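PDB 2O56: putative mandelate racemase from Salmonella typhimurium, which binds magnesium and is probably a hydro-lyase (dehydratase) of the enolase superfamily, although its substrate is not established. Local coordinates for residues A[130-135]-A[345-350]; A[169-174]-A[216-221]; A[204-209]-A[239-244]; A[245-250]-A[271-276]. All coordinates share one frame; numbering follows the deposited sequence. Where two conformers were deposited one is given.

Following the chain from its N terminus, strand 130-135 comes first, and contact 1 pairs it with strand 347-350 some 210 residues later, enclosing the other three contacts in one long loop. Within that loop contact 2 joins neighbouring parallel strands 170-173 and 217-221. Contact 3 crosses it: helix 195-212, which links those two strands, reaches the loop after helix 228-238. Contact 4 follows in series, bringing the end of strand 246-247 against the loop after strand 269-271. Contacts 2 and 4 share the magnesium ion and two of its waters; Lys172 of contact 2 is salt-bridged to Glu348 of contact 1 and Glu247 of contact 4.

Contact 1. Residues A[130-135]-A[345-350]; sequences IRTYAS and VIHELH
Strand 130-135 runs parallel to strand 347-350, a pairing between residues far apart in sequence in the enolase-superfamily barrel. Four backbone hydrogen bonds join them in the alternating parallel pattern: His347 N to Arg131 O, Tyr133 N to His347 O (2.9 Å), Leu349 N to Tyr133 O and Ser135 N to Leu349 O. The methyl end of Ile346, CD1, lies over one face of the Arg131 guanidinium, 3.7 Å from CZ, while its CG2 branch meets Tyr133 CD2 at 3.6 Å. Isoleucine, branched at CB, suits this place because its two arms serve the two flat groups separately. The charged end of Arg131 turns to Asp217 and Asp169. On the face shared by Thr132, His347 and Leu349, Thr132 CG2 presses on Leu349 CB at 3.3 Å, tighter than usual carbon contact. Tyr133, with CG between the backbone N and carbonyl carbon (chi1 68°), lays its ring against Glu348, whose CA sits over the face, 4.0 Å from the centroid. Its hydroxyl bonds with Gln321 and Lys172. Polar contact is concentrated at Glu348, whose extended chain places its side chain, at the nearest atom, about 5 Å from the magnesium ion. Lys172 salt-bridges OE2, and Ser135 OG donates to the anti lone pair of that same oxygen at 2.6 Å.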
loop_
_atom_site.group_PDB
_atom_site.type_symbol
_atom_site.label_atom_id
_atom_site.label_comp_id
_atom_site.label_asym_id
_atom_site.label_seq_id
_atom_site.Cartn_x
_atom_site.Cartn_y
_atom_site.Cartn_z
ATOM N N ILE A 130 35.685 -19.464 -11.967
ATOM C CA ILE A 130 35.082 -18.321 -11.284
ATOM C C ILE A 130 35.591 -17.003 -11.873
ATOM O O ILE A 130 36.736 -16.603 -11.648
ATOM C CB ILE A 130 35.342 -18.386 -9.770
ATOM C CG1 ILE A 130 34.535 -19.526 -9.147
ATOM C CG2 ILE A 130 34.952 -17.087 -9.091
ATOM C CD1 ILE A 130 35.195 -20.159 -7.972
ATOM N N ARG A 131 34.729 -16.330 -12.634
ATOM C CA ARG A 131 35.061 -15.026 -13.244
ATOM C C ARG A 131 35.405 -13.950 -12.214
ATOM O O ARG A 131 34.741 -13.840 -11.184
ATOM C CB ARG A 131 33.905 -14.532 -14.112
ATOM C CG ARG A 131 34.243 -13.262 -14.887
ATOM C CD ARG A 131 33.036 -12.661 -15.570
ATOM N NE ARG A 131 33.403 -11.419 -16.266
ATOM C CZ ARG A 131 32.538 -10.466 -16.588
ATOM N NH1 ARG A 131 31.251 -10.617 -16.276
ATOM N NH2 ARG A 131 32.958 -9.366 -17.217
ATOM N N THR A 132 36.429 -13.147 -12.495
ATOM C CA THR A 132 36.956 -12.229 -11.487
ATOM C C THR A 132 37.040 -10.813 -12.045
ATOM O O THR A 132 37.238 -10.621 -13.248
ATOM C CB THR A 132 38.317 -12.732 -10.944
ATOM O OG1 THR A 132 38.150 -14.061 -10.438
ATOM C CG2 THR A 132 38.810 -11.882 -9.831
ATOM N N TYR A 133 36.851 -9.819 -11.185
ATOM C CA TYR A 133 37.207 -8.451 -11.543
ATOM C C TYR A 133 38.376 -7.903 -10.733
ATOM O O TYR A 133 38.639 -8.360 -9.621
ATOM C CB TYR A 133 36.002 -7.508 -11.512
ATOM C CG TYR A 133 35.379 -7.194 -10.157
ATOM C CD1 TYR A 133 35.919 -6.218 -9.319
ATOM C CD2 TYR A 133 34.213 -7.837 -9.745
ATOM C CE1 TYR A 133 35.326 -5.908 -8.076
ATOM C CE2 TYR A 133 33.608 -7.534 -8.508
ATOM C CZ TYR A 133 34.172 -6.558 -7.689
ATOM O OH TYR A 133 33.595 -6.240 -6.473
ATOM N N ALA A 134 39.079 -6.935 -11.319
ATOM C CA ALA A 134 40.141 -6.200 -10.638
ATOM C C ALA A 134 39.503 -5.085 -9.825
ATOM O O ALA A 134 38.877 -4.187 -10.388
ATOM C CB ALA A 134 41.101 -5.597 -11.671
ATOM N N SER A 135 39.639 -5.156 -8.504
ATOM C CA SER A 135 38.848 -4.295 -7.600
ATOM C C SER A 135 39.667 -3.081 -7.157
ATOM O O SER A 135 40.873 -3.195 -6.933
ATOM C CB SER A 135 38.417 -5.083 -6.358
ATOM O OG SER A 135 37.425 -4.375 -5.611
ATOM N N VAL A 345 27.355 -14.149 -9.965
ATOM C CA VAL A 345 27.781 -13.284 -11.048
ATOM C C VAL A 345 29.280 -13.116 -11.278
ATOM O O VAL A 345 29.733 -13.392 -12.319
ATOM C CB VAL A 345 27.057 -11.921 -11.125
ATOM C CG1 VAL A 345 27.098 -11.176 -9.860
ATOM C CG2 VAL A 345 27.582 -11.043 -12.308
ATOM N N ILE A 346 29.999 -12.617 -10.291
ATOM C CA ILE A 346 31.421 -12.299 -10.443
ATOM C C ILE A 346 32.127 -12.327 -9.079
ATOM O O ILE A 346 31.474 -12.214 -8.039
ATOM C CB ILE A 346 31.642 -10.989 -11.266
ATOM C CG1 ILE A 346 33.033 -10.947 -11.917
ATOM C CG2 ILE A 346 31.297 -9.735 -10.469
ATOM C CD1 ILE A 346 33.182 -9.829 -12.976
ATOM N N HIS A 347 33.439 -12.561 -9.081
ATOM C CA HIS A 347 34.252 -12.559 -7.864
ATOM C C HIS A 347 35.090 -11.271 -7.784
ATOM O O HIS A 347 35.501 -10.717 -8.815
ATOM C CB HIS A 347 35.146 -13.816 -7.849
ATOM C CG HIS A 347 36.041 -13.944 -6.650
ATOM N ND1 HIS A 347 35.732 -14.746 -5.569
ATOM C CD2 HIS A 347 37.258 -13.407 -6.382
ATOM C CE1 HIS A 347 36.703 -14.669 -4.676
ATOM N NE2 HIS A 347 37.636 -13.857 -5.140
ATOM N N GLU A 348 35.336 -10.799 -6.563
ATOM C CA GLU A 348 36.106 -9.571 -6.329
ATOM C C GLU A 348 37.569 -9.858 -6.010
ATOM O O GLU A 348 37.872 -10.525 -5.025
ATOM C CB GLU A 348 35.502 -8.767 -5.167
ATOM C CG GLU A 348 36.303 -7.518 -4.784
ATOM C CD GLU A 348 35.596 -6.625 -3.760
ATOM O OE1 GLU A 348 34.796 -7.155 -2.962
ATOM O OE2 GLU A 348 35.859 -5.398 -3.744
ATOM N N LEU A 349 38.479 -9.300 -6.803
ATOM C CA LEU A 349 39.908 -9.454 -6.521
ATOM C C LEU A 349 40.613 -8.138 -6.220
ATOM O O LEU A 349 40.716 -7.268 -7.089
ATOM C CB LEU A 349 40.626 -10.173 -7.667
ATOM C CG LEU A 349 42.148 -10.282 -7.525
ATOM C CD1 LEU A 349 42.522 -11.468 -6.673
ATOM C CD2 LEU A 349 42.784 -10.379 -8.874
ATOM N N HIS A 350 41.122 -8.003 -5.000
ATOM C CA HIS A 350 41.984 -6.879 -4.677
ATOM C C HIS A 350 43.420 -7.217 -5.019
ATOM O O HIS A 350 43.827 -8.377 -4.950
ATOM C CB HIS A 350 41.932 -6.560 -3.204
ATOM C CG HIS A 350 40.585 -6.142 -2.717
ATOM N ND1 HIS A 350 40.211 -4.819 -2.608
ATOM C CD2 HIS A 350 39.527 -6.872 -2.298
ATOM C CE1 HIS A 350 38.977 -4.754 -2.140
ATOM N NE2 HIS A 350 38.540 -5.985 -1.938
HETATM O O HOH W 1 29.717 -12.754 -14.830
#

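Contact 2. Residues A[169-174]-A[216-221]; sequences DAIKVD and VDIIAE. With MG (magnesium ion), chain I.
Lys172 and Ile219 leave the same side of the sheet and cross at a slant, the lysine's CD resting 3.6 Å from Ile219 CG2. The lysine chain starts extended, with CG anti to the backbone N (chi1 177°), and then bends at chi3. Its methylenes pass Glu221 CB, and its NZ ends 3.4 Å from Glu221 OE1 in a weak hydrogen bond within a salt bridge. Lysine suits this place because its methylenes pack as an apolar stem while its amino group reaches the metal-binding carboxylates. NZ has stronger partners in Glu247 and Glu348. On the other side of the sheet Ile171 and Ile218 run alongside each other in the same direction, CD1 of Ile171 3.9 Å from CG2 of Ile218, under helix 195-212. That helix connects strands 170-173 and 217-221, making a beta-alpha-beta unit of the barrel characteristic of the enolase superfamily. Five backbone bonds hold the pair, among them Ile219 N to Ile171 O at 2.9 Å. Glu221, bent at chi2 (86°), binds the magnesium ion through OE1 at 2.3 Å, with Glu247 and Glu273 as the other protein ligands. Its OE2 accepts a hydrogen bond from His223 N. A magnesium-bound water accepts a further bond from Lys172 NZ at 3.2 Å.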
loop_
_atom_site.group_PDB
_atom_site.type_symbol
_atom_site.label_atom_id
_atom_site.label_comp_id
_atom_site.label_asym_id
_atom_site.label_seq_id
_atom_site.Cartn_x
_atom_site.Cartn_y
_atom_site.Cartn_z
ATOM N N ASP A 169 38.477 -9.111 -17.527
ATOM C CA ASP A 169 37.491 -8.466 -18.384
ATOM C C ASP A 169 36.455 -7.657 -17.594
ATOM O O ASP A 169 35.380 -7.349 -18.094
ATOM C CB ASP A 169 36.831 -9.466 -19.358
ATOM C CG ASP A 169 35.995 -10.530 -18.655
ATOM O OD1 ASP A 169 35.916 -10.531 -17.412
ATOM O OD2 ASP A 169 35.409 -11.376 -19.358
ATOM N N ALA A 170 36.800 -7.318 -16.358
ATOM C CA ALA A 170 35.981 -6.415 -15.569
ATOM C C ALA A 170 36.809 -5.775 -14.480
ATOM O O ALA A 170 37.775 -6.370 -13.970
ATOM C CB ALA A 170 34.786 -7.149 -14.973
ATOM N N ILE A 171 36.428 -4.544 -14.147
ATOM C CA ILE A 171 37.127 -3.739 -13.173
ATOM C C ILE A 171 36.083 -3.050 -12.290
ATOM O O ILE A 171 34.954 -2.808 -12.720
ATOM C CB ILE A 171 38.067 -2.684 -13.851
ATOM C CG1 ILE A 171 37.280 -1.661 -14.675
ATOM C CG2 ILE A 171 39.112 -3.371 -14.767
ATOM C CD1 ILE A 171 36.994 -0.349 -13.942
ATOM N N LYS A 172 36.469 -2.749 -11.057
ATOM C CA LYS A 172 35.698 -1.837 -10.217
ATOM C C LYS A 172 36.544 -0.669 -9.713
ATOM O O LYS A 172 37.734 -0.820 -9.435
ATOM C CB LYS A 172 35.117 -2.583 -9.026
ATOM C CG LYS A 172 34.357 -1.678 -8.041
ATOM C CD LYS A 172 33.690 -2.525 -6.980
ATOM C CE LYS A 172 34.548 -2.689 -5.751
ATOM N NZ LYS A 172 33.845 -3.672 -4.826
ATOM N N VAL A 173 35.908 0.487 -9.573
ATOM C CA VAL A 173 36.629 1.699 -9.261
ATOM C C VAL A 173 35.717 2.701 -8.579
ATOM O O VAL A 173 34.562 2.888 -8.988
ATOM C CB VAL A 173 37.233 2.306 -10.560
ATOM C CG1 VAL A 173 36.137 2.673 -11.563
ATOM C CG2 VAL A 173 38.140 3.471 -10.237
ATOM N N ASP A 174 36.228 3.328 -7.522
ATOM C CA ASP A 174 35.614 4.517 -6.941
ATOM C C ASP A 174 36.334 5.734 -7.505
ATOM O O ASP A 174 37.444 6.045 -7.080
ATOM C CB ASP A 174 35.759 4.469 -5.407
ATOM C CG ASP A 174 35.047 5.617 -4.691
ATOM O OD1 ASP A 174 34.760 6.669 -5.311
ATOM O OD2 ASP A 174 34.786 5.460 -3.473
ATOM N N VAL A 216 34.677 -4.719 -21.787
ATOM C CA VAL A 216 35.149 -4.844 -20.411
ATOM C C VAL A 216 34.115 -4.207 -19.484
ATOM O O VAL A 216 33.650 -3.089 -19.718
ATOM C CB VAL A 216 36.560 -4.241 -20.212
ATOM C CG1 VAL A 216 36.937 -4.182 -18.710
ATOM C CG2 VAL A 216 37.605 -5.054 -21.014
ATOM N N ASP A 217 33.724 -4.945 -18.455
ATOM C CA ASP A 217 32.687 -4.457 -17.538
ATOM C C ASP A 217 33.253 -3.497 -16.512
ATOM O O ASP A 217 34.387 -3.663 -16.061
ATOM C CB ASP A 217 31.964 -5.641 -16.896
ATOM C CG ASP A 217 31.005 -6.307 -17.861
ATOM O OD1 ASP A 217 30.214 -5.576 -18.501
ATOM O OD2 ASP A 217 31.036 -7.545 -17.992
ATOM N N ILE A 218 32.482 -2.462 -16.169
ATOM C CA ILE A 218 32.918 -1.489 -15.191
ATOM C C ILE A 218 31.877 -1.409 -14.057
ATOM O O ILE A 218 30.710 -1.101 -14.300
ATOM C CB ILE A 218 33.091 -0.088 -15.808
ATOM C CG1 ILE A 218 34.179 -0.097 -16.909
ATOM C CG2 ILE A 218 33.426 0.928 -14.716
ATOM C CD1 ILE A 218 34.300 1.232 -17.649
ATOM N N ILE A 219 32.325 -1.690 -12.841
ATOM C CA ILE A 219 31.510 -1.487 -11.641
ATOM C C ILE A 219 31.915 -0.157 -11.010
ATOM O O ILE A 219 33.103 0.103 -10.814
ATOM C CB ILE A 219 31.708 -2.656 -10.631
ATOM C CG1 ILE A 219 31.319 -3.979 -11.287
ATOM C CG2 ILE A 219 30.908 -2.423 -9.317
ATOM C CD1 ILE A 219 31.970 -5.195 -10.652
ATOM N N ALA A 220 30.927 0.689 -10.714
ATOM C CA ALA A 220 31.169 1.940 -10.020
ATOM C C ALA A 220 30.896 1.757 -8.539
ATOM O O ALA A 220 29.777 1.418 -8.157
ATOM C CB ALA A 220 30.253 3.009 -10.586
ATOM N N GLU A 221 31.926 1.976 -7.726
ATOM C CA GLU A 221 31.882 1.751 -6.289
ATOM C C GLU A 221 31.814 3.111 -5.607
ATOM O O GLU A 221 32.504 4.042 -6.012
ATOM C CB GLU A 221 33.133 0.964 -5.882
ATOM C CG GLU A 221 33.670 1.199 -4.517
ATOM C CD GLU A 221 32.990 0.328 -3.473
ATOM O OE1 GLU A 221 33.546 -0.734 -3.121
ATOM O OE2 GLU A 221 31.892 0.700 -3.008
HETATM MG MG MG I . 32.796 -2.294 -1.549
HETATM O O HOH W 2 34.471 -3.750 -1.641
HETATM O O HOH W 3 31.499 -0.363 -0.929
#

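Contact 3. Residues A[204-209]-A[239-244]; sequences RMAAIR and EELGIF
The carbonyl oxygen of Leu241 receives two N-H groups of Arg209: NE at 2.7 Å, nearly straight at 169° and within the guanidinium plane, and NH2 at 3.3 Å, a weak bond. This joins the outer layer of the beta/alpha barrel, where helix 195-212 meets the loop that follows helix 228-238 and leads to strand 246-247. Arginine suits the place because its flat, multiply donating end can serve several carbonyls from one side chain. NH2 also makes a weak bond to Gly242 O, while NH1 is held by Val216 O and Gly213 O, so the group is fixed between the loop and the start of strand 217-221. Bends at chi2 and chi3 (58° and 74°) bring the guanidinium edge round to the loop. Gly242 has a positive phi, a conformation glycine adopts readily. The apolar half of the contact is Leu241, whose two methyls meet successive helix residues: CD1 touches Met205 CG at 3.5 Å, and CD2 lies 4.0 Å from Ala206 CB. Alanine's small side chain lets the leucine come close to the helix. Met205, flexible and unbranched, also reaches the isoleucine further along the loop, its CG lying 4.2 Å from Ile243 CD1.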
loop_
_atom_site.group_PDB
_atom_site.type_symbol
_atom_site.label_atom_id
_atom_site.label_comp_id
_atom_site.label_asym_id
_atom_site.label_seq_id
_atom_site.Cartn_x
_atom_site.Cartn_y
_atom_site.Cartn_z
ATOM N N ARG A 204 37.112 10.677 -14.962
ATOM C CA ARG A 204 37.889 9.466 -14.694
ATOM C C ARG A 204 37.176 8.220 -15.235
ATOM O O ARG A 204 37.775 7.383 -15.914
ATOM C CB ARG A 204 38.165 9.304 -13.195
ATOM C CG ARG A 204 39.150 10.303 -12.617
ATOM C CD ARG A 204 38.884 10.495 -11.152
ATOM N NE ARG A 204 39.966 11.189 -10.457
ATOM C CZ ARG A 204 39.930 11.543 -9.178
ATOM N NH1 ARG A 204 38.854 11.287 -8.442
ATOM N NH2 ARG A 204 40.966 12.164 -8.631
ATOM N N MET A 205 35.881 8.120 -14.962
ATOM C CA MET A 205 35.115 6.945 -15.361
ATOM C C MET A 205 34.981 6.848 -16.889
ATOM O O MET A 205 35.053 5.754 -17.459
ATOM C CB MET A 205 33.748 6.947 -14.674
ATOM C CG MET A 205 32.997 5.641 -14.799
ATOM S SD MET A 205 33.429 4.479 -13.520
ATOM C CE MET A 205 32.759 5.304 -12.072
ATOM N N ALA A 206 34.813 7.991 -17.554
ATOM C CA ALA A 206 34.636 7.995 -19.006
ATOM C C ALA A 206 35.963 7.693 -19.707
ATOM O O ALA A 206 35.984 7.091 -20.790
ATOM C CB ALA A 206 34.073 9.352 -19.472
ATOM N N ALA A 207 37.063 8.113 -19.078
ATOM C CA ALA A 207 38.429 7.750 -19.495
ATOM C C ALA A 207 38.651 6.237 -19.485
ATOM O O ALA A 207 39.182 5.667 -20.434
ATOM C CB ALA A 207 39.457 8.446 -18.588
ATOM N N ILE A 208 38.235 5.578 -18.412
ATOM C CA ILE A 208 38.284 4.112 -18.368
ATOM C C ILE A 208 37.486 3.482 -19.515
ATOM O O ILE A 208 38.027 2.661 -20.258
ATOM C CB ILE A 208 37.827 3.540 -16.996
ATOM C CG1 ILE A 208 38.757 4.023 -15.891
ATOM C CG2 ILE A 208 37.804 2.013 -17.047
ATOM C CD1 ILE A 208 38.237 3.755 -14.479
ATOM N N ARG A 209 36.226 3.886 -19.685
ATOM C CA ARG A 209 35.361 3.284 -20.711
ATOM C C ARG A 209 35.923 3.477 -22.130
ATOM O O ARG A 209 35.829 2.579 -22.982
ATOM C CB ARG A 209 33.922 3.827 -20.607
ATOM C CG ARG A 209 32.960 3.428 -21.757
ATOM C CD ARG A 209 32.793 1.906 -21.926
ATOM N NE ARG A 209 31.960 1.323 -20.871
ATOM C CZ ARG A 209 32.131 0.116 -20.348
ATOM N NH1 ARG A 209 33.114 -0.674 -20.767
ATOM N NH2 ARG A 209 31.307 -0.305 -19.383
ATOM N N GLU A 239 25.272 6.847 -16.074
ATOM C CA GLU A 239 24.347 5.965 -16.813
ATOM C C GLU A 239 24.774 5.602 -18.240
ATOM O O GLU A 239 24.711 4.444 -18.638
ATOM C CB GLU A 239 22.953 6.586 -16.883
ATOM C CG GLU A 239 22.046 6.135 -15.799
ATOM C CD GLU A 239 20.784 6.956 -15.738
ATOM O OE1 GLU A 239 20.486 7.695 -16.706
ATOM O OE2 GLU A 239 20.094 6.866 -14.708
ATOM N N GLU A 240 25.198 6.603 -19.006
ATOM C CA GLU A 240 25.527 6.415 -20.421
ATOM C C GLU A 240 26.842 5.648 -20.631
ATOM O O GLU A 240 27.145 5.231 -21.748
ATOM C CB GLU A 240 25.641 7.791 -21.101
ATOM C CG GLU A 240 26.958 8.515 -20.736
ATOM C CD GLU A 240 26.910 10.021 -20.898
ATOM O OE1 GLU A 240 25.816 10.620 -20.780
ATOM O OE2 GLU A 240 27.985 10.610 -21.130
ATOM N N LEU A 241 27.630 5.468 -19.574
ATOM C CA LEU A 241 28.902 4.768 -19.700
ATOM C C LEU A 241 28.783 3.232 -19.707
ATOM O O LEU A 241 29.787 2.532 -19.874
ATOM C CB LEU A 241 29.902 5.253 -18.635
ATOM C CG LEU A 241 30.193 6.756 -18.581
ATOM C CD1 LEU A 241 31.169 7.075 -17.469
ATOM C CD2 LEU A 241 30.742 7.261 -19.906
ATOM N N GLY A 242 27.568 2.710 -19.551
ATOM C CA GLY A 242 27.333 1.265 -19.595
ATOM C C GLY A 242 27.873 0.586 -18.340
ATOM O O GLY A 242 28.679 -0.336 -18.422
ATOM N N ILE A 243 27.424 1.046 -17.176
ATOM C CA ILE A 243 27.893 0.549 -15.863
ATOM C C ILE A 243 27.278 -0.820 -15.481
ATOM O O ILE A 243 26.053 -1.008 -15.566
ATOM C CB ILE A 243 27.656 1.650 -14.776
ATOM C CG1 ILE A 243 28.368 2.936 -15.195
ATOM C CG2 ILE A 243 28.146 1.225 -13.372
ATOM C CD1 ILE A 243 29.921 2.796 -15.221
ATOM N N PHE A 244 28.136 -1.771 -15.082
ATOM C CA PHE A 244 27.744 -3.188 -14.846
ATOM C C PHE A 244 26.839 -3.279 -13.609
ATOM O O PHE A 244 25.723 -3.800 -13.667
ATOM C CB PHE A 244 28.998 -4.017 -14.582
ATOM C CG PHE A 244 28.818 -5.492 -14.717
ATOM C CD1 PHE A 244 28.227 -6.048 -15.844
ATOM C CD2 PHE A 244 29.309 -6.341 -13.728
ATOM C CE1 PHE A 244 28.094 -7.428 -15.956
ATOM C CE2 PHE A 244 29.186 -7.730 -13.839
ATOM C CZ PHE A 244 28.563 -8.263 -14.946
HETATM O O HOH W 4 30.120 -2.182 -17.779
#

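Contact 4. Residues A[245-250]-A[271-276]; sequences YYEEPV and AGERIY. With MG (magnesium ion), chain I.
Glu248 turns its CB toward the 271-276 loop, and CG, anti to the carbonyl carbon (chi1 -73°), passes 4.3 Å from Ala271 CA. At CD the carboxylate lies across from Glu273, the two planes almost parallel and stacked. Glu248 OE1 accepts Arg274 NH2 at 2.9 Å from above the carboxylate plane, and Glu248 OE2 accepts Arg274 NE at 3.1 Å on its syn lone pair, so the arginine grips side-on with one nitrogen to each oxygen. OE2 also takes a bond from a water that bridges to the backbone N atoms of Gly272 and Arg274. Arginine suits this place because its positive charge probably offsets the acidic cluster, and its NH1 is in turn bonded to Phe86 O of a neighbouring subunit. These loops lie at the C-terminal ends of strands 246-247 and 269-271, where beta/alpha barrels of the enolase superfamily carry their metal site. Glu247 reaches the magnesium ion through OE2 at 2.2 Å, its chain extended, while OE1 pairs with Lys172. From the type I turn Gly272-Ile275, Glu273 supplies OE1 at 2.3 Å, and Glu221 completes the protein ligands. OE2 of Glu247 and OE1 of Glu273 stand only 3.1 Å apart, a closeness the shared cation explains.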
loop_
_atom_site.group_PDB
_atom_site.type_symbol
_atom_site.label_atom_id
_atom_site.label_comp_id
_atom_site.label_asym_id
_atom_site.label_seq_id
_atom_site.Cartn_x
_atom_site.Cartn_y
_atom_site.Cartn_z
ATOM N N TYR A 245 27.346 -2.782 -12.491
ATOM C CA TYR A 245 26.466 -2.337 -11.419
ATOM C C TYR A 245 27.047 -1.218 -10.574
ATOM O O TYR A 245 28.212 -0.861 -10.720
ATOM C CB TYR A 245 25.991 -3.526 -10.587
ATOM C CG TYR A 245 27.052 -4.522 -10.131
ATOM C CD1 TYR A 245 27.782 -4.311 -8.968
ATOM C CD2 TYR A 245 27.272 -5.712 -10.837
ATOM C CE1 TYR A 245 28.718 -5.234 -8.531
ATOM C CE2 TYR A 245 28.211 -6.643 -10.398
ATOM C CZ TYR A 245 28.933 -6.389 -9.257
ATOM O OH TYR A 245 29.851 -7.307 -8.809
ATOM N N TYR A 246 26.214 -0.651 -9.697
ATOM C CA TYR A 246 26.520 0.574 -8.978
ATOM C C TYR A 246 26.504 0.187 -7.499
ATOM O O TYR A 246 25.451 -0.149 -6.987
ATOM C CB TYR A 246 25.379 1.561 -9.245
ATOM C CG TYR A 246 25.591 3.002 -8.796
ATOM C CD1 TYR A 246 26.866 3.559 -8.725
ATOM C CD2 TYR A 246 24.494 3.812 -8.464
ATOM C CE1 TYR A 246 27.048 4.880 -8.335
ATOM C CE2 TYR A 246 24.667 5.147 -8.071
ATOM C CZ TYR A 246 25.942 5.669 -8.007
ATOM O OH TYR A 246 26.120 6.967 -7.615
ATOM N N GLU A 247 27.660 0.219 -6.832
ATOM C CA GLU A 247 27.859 -0.485 -5.559
ATOM C C GLU A 247 27.784 0.452 -4.349
ATOM O O GLU A 247 28.426 1.506 -4.312
ATOM C CB GLU A 247 29.211 -1.247 -5.546
ATOM C CG GLU A 247 29.538 -1.843 -4.199
ATOM C CD GLU A 247 30.757 -2.737 -4.196
ATOM O OE1 GLU A 247 31.120 -3.308 -5.252
ATOM O OE2 GLU A 247 31.362 -2.870 -3.118
ATOM N N GLU A 248 26.995 0.059 -3.356
ATOM C CA GLU A 248 26.811 0.852 -2.146
ATOM C C GLU A 248 26.616 2.356 -2.360
ATOM O O GLU A 248 27.343 3.158 -1.765
ATOM C CB GLU A 248 28.002 0.624 -1.196
ATOM C CG GLU A 248 27.995 -0.740 -0.516
ATOM C CD GLU A 248 28.720 -0.726 0.804
ATOM O OE1 GLU A 248 29.935 -0.482 0.787
ATOM O OE2 GLU A 248 28.079 -0.956 1.858
ATOM N N PRO A 249 25.621 2.757 -3.179
ATOM C CA PRO A 249 25.441 4.196 -3.374
ATOM C C PRO A 249 25.084 4.902 -2.047
ATOM O O PRO A 249 25.367 6.083 -1.855
ATOM C CB PRO A 249 24.260 4.258 -4.346
ATOM C CG PRO A 249 23.522 2.962 -4.149
ATOM C CD PRO A 249 24.592 1.971 -3.892
ATOM N N VAL A 250 24.491 4.171 -1.114
ATOM C CA VAL A 250 24.034 4.790 0.120
ATOM C C VAL A 250 24.117 3.689 1.213
ATOM O O VAL A 250 24.120 2.500 0.898
ATOM C CB VAL A 250 22.581 5.347 -0.063
ATOM C CG1 VAL A 250 21.560 4.197 -0.312
ATOM C CG2 VAL A 250 22.153 6.156 1.137
ATOM N N ALA A 271 24.790 -4.083 -3.111
ATOM C CA ALA A 271 25.176 -3.764 -1.752
ATOM C C ALA A 271 25.206 -5.082 -1.030
ATOM O O ALA A 271 24.674 -6.074 -1.539
ATOM C CB ALA A 271 24.154 -2.829 -1.096
ATOM N N GLY A 272 25.814 -5.091 0.155
ATOM C CA GLY A 272 25.723 -6.254 1.022
ATOM C C GLY A 272 26.867 -6.423 2.012
ATOM O O GLY A 272 26.727 -7.123 3.010
ATOM N N GLU A 273 28.000 -5.771 1.769
ATOM C CA GLU A 273 29.112 -5.905 2.717
ATOM C C GLU A 273 28.765 -5.403 4.121
ATOM O O GLU A 273 29.351 -5.858 5.114
ATOM C CB GLU A 273 30.398 -5.264 2.189
ATOM C CG GLU A 273 30.363 -3.763 2.011
ATOM C CD GLU A 273 31.510 -3.282 1.151
ATOM O OE1 GLU A 273 31.333 -3.191 -0.082
ATOM O OE2 GLU A 273 32.600 -3.016 1.692
ATOM N N ARG A 274 27.788 -4.495 4.196
ATOM C CA ARG A 274 27.311 -3.968 5.459
ATOM C C ARG A 274 25.850 -4.258 5.768
ATOM O O ARG A 274 25.218 -3.557 6.550
ATOM C CB ARG A 274 27.626 -2.486 5.572
ATOM C CG ARG A 274 29.107 -2.233 5.866
ATOM C CD ARG A 274 29.377 -0.767 5.889
ATOM N NE ARG A 274 29.521 -0.242 4.534
ATOM C CZ ARG A 274 30.036 0.946 4.260
ATOM N NH1 ARG A 274 30.440 1.726 5.255
ATOM N NH2 ARG A 274 30.149 1.351 3.005
ATOM N N ILE A 275 25.349 -5.340 5.191
ATOM C CA ILE A 275 24.014 -5.868 5.448
ATOM C C ILE A 275 24.170 -7.324 5.918
ATOM O O ILE A 275 24.851 -8.128 5.276
ATOM C CB ILE A 275 23.206 -5.868 4.136
ATOM C CG1 ILE A 275 23.121 -4.464 3.526
ATOM C CG2 ILE A 275 21.821 -6.373 4.363
ATOM C CD1 ILE A 275 22.418 -4.435 2.098
ATOM N N TYR A 276 23.566 -7.654 7.051
ATOM C CA TYR A 276 23.899 -8.892 7.760
ATOM C C TYR A 276 22.702 -9.803 7.933
ATOM O O TYR A 276 21.624 -9.352 8.326
ATOM C CB TYR A 276 24.524 -8.578 9.131
ATOM C CG TYR A 276 25.470 -7.417 9.110
ATOM C CD1 TYR A 276 26.613 -7.440 8.298
ATOM C CD2 TYR A 276 25.220 -6.284 9.868
ATOM C CE1 TYR A 276 27.490 -6.372 8.241
ATOM C CE2 TYR A 276 26.098 -5.195 9.815
ATOM C CZ TYR A 276 27.231 -5.262 8.992
ATOM O OH TYR A 276 28.116 -4.216 8.961
HETATM MG MG MG I . 32.796 -2.294 -1.549
HETATM O O HOH W 5 26.334 -2.803 2.122
HETATM O O HOH W 2 34.471 -3.750 -1.641
HETATM O O HOH W 3 31.499 -0.363 -0.929
#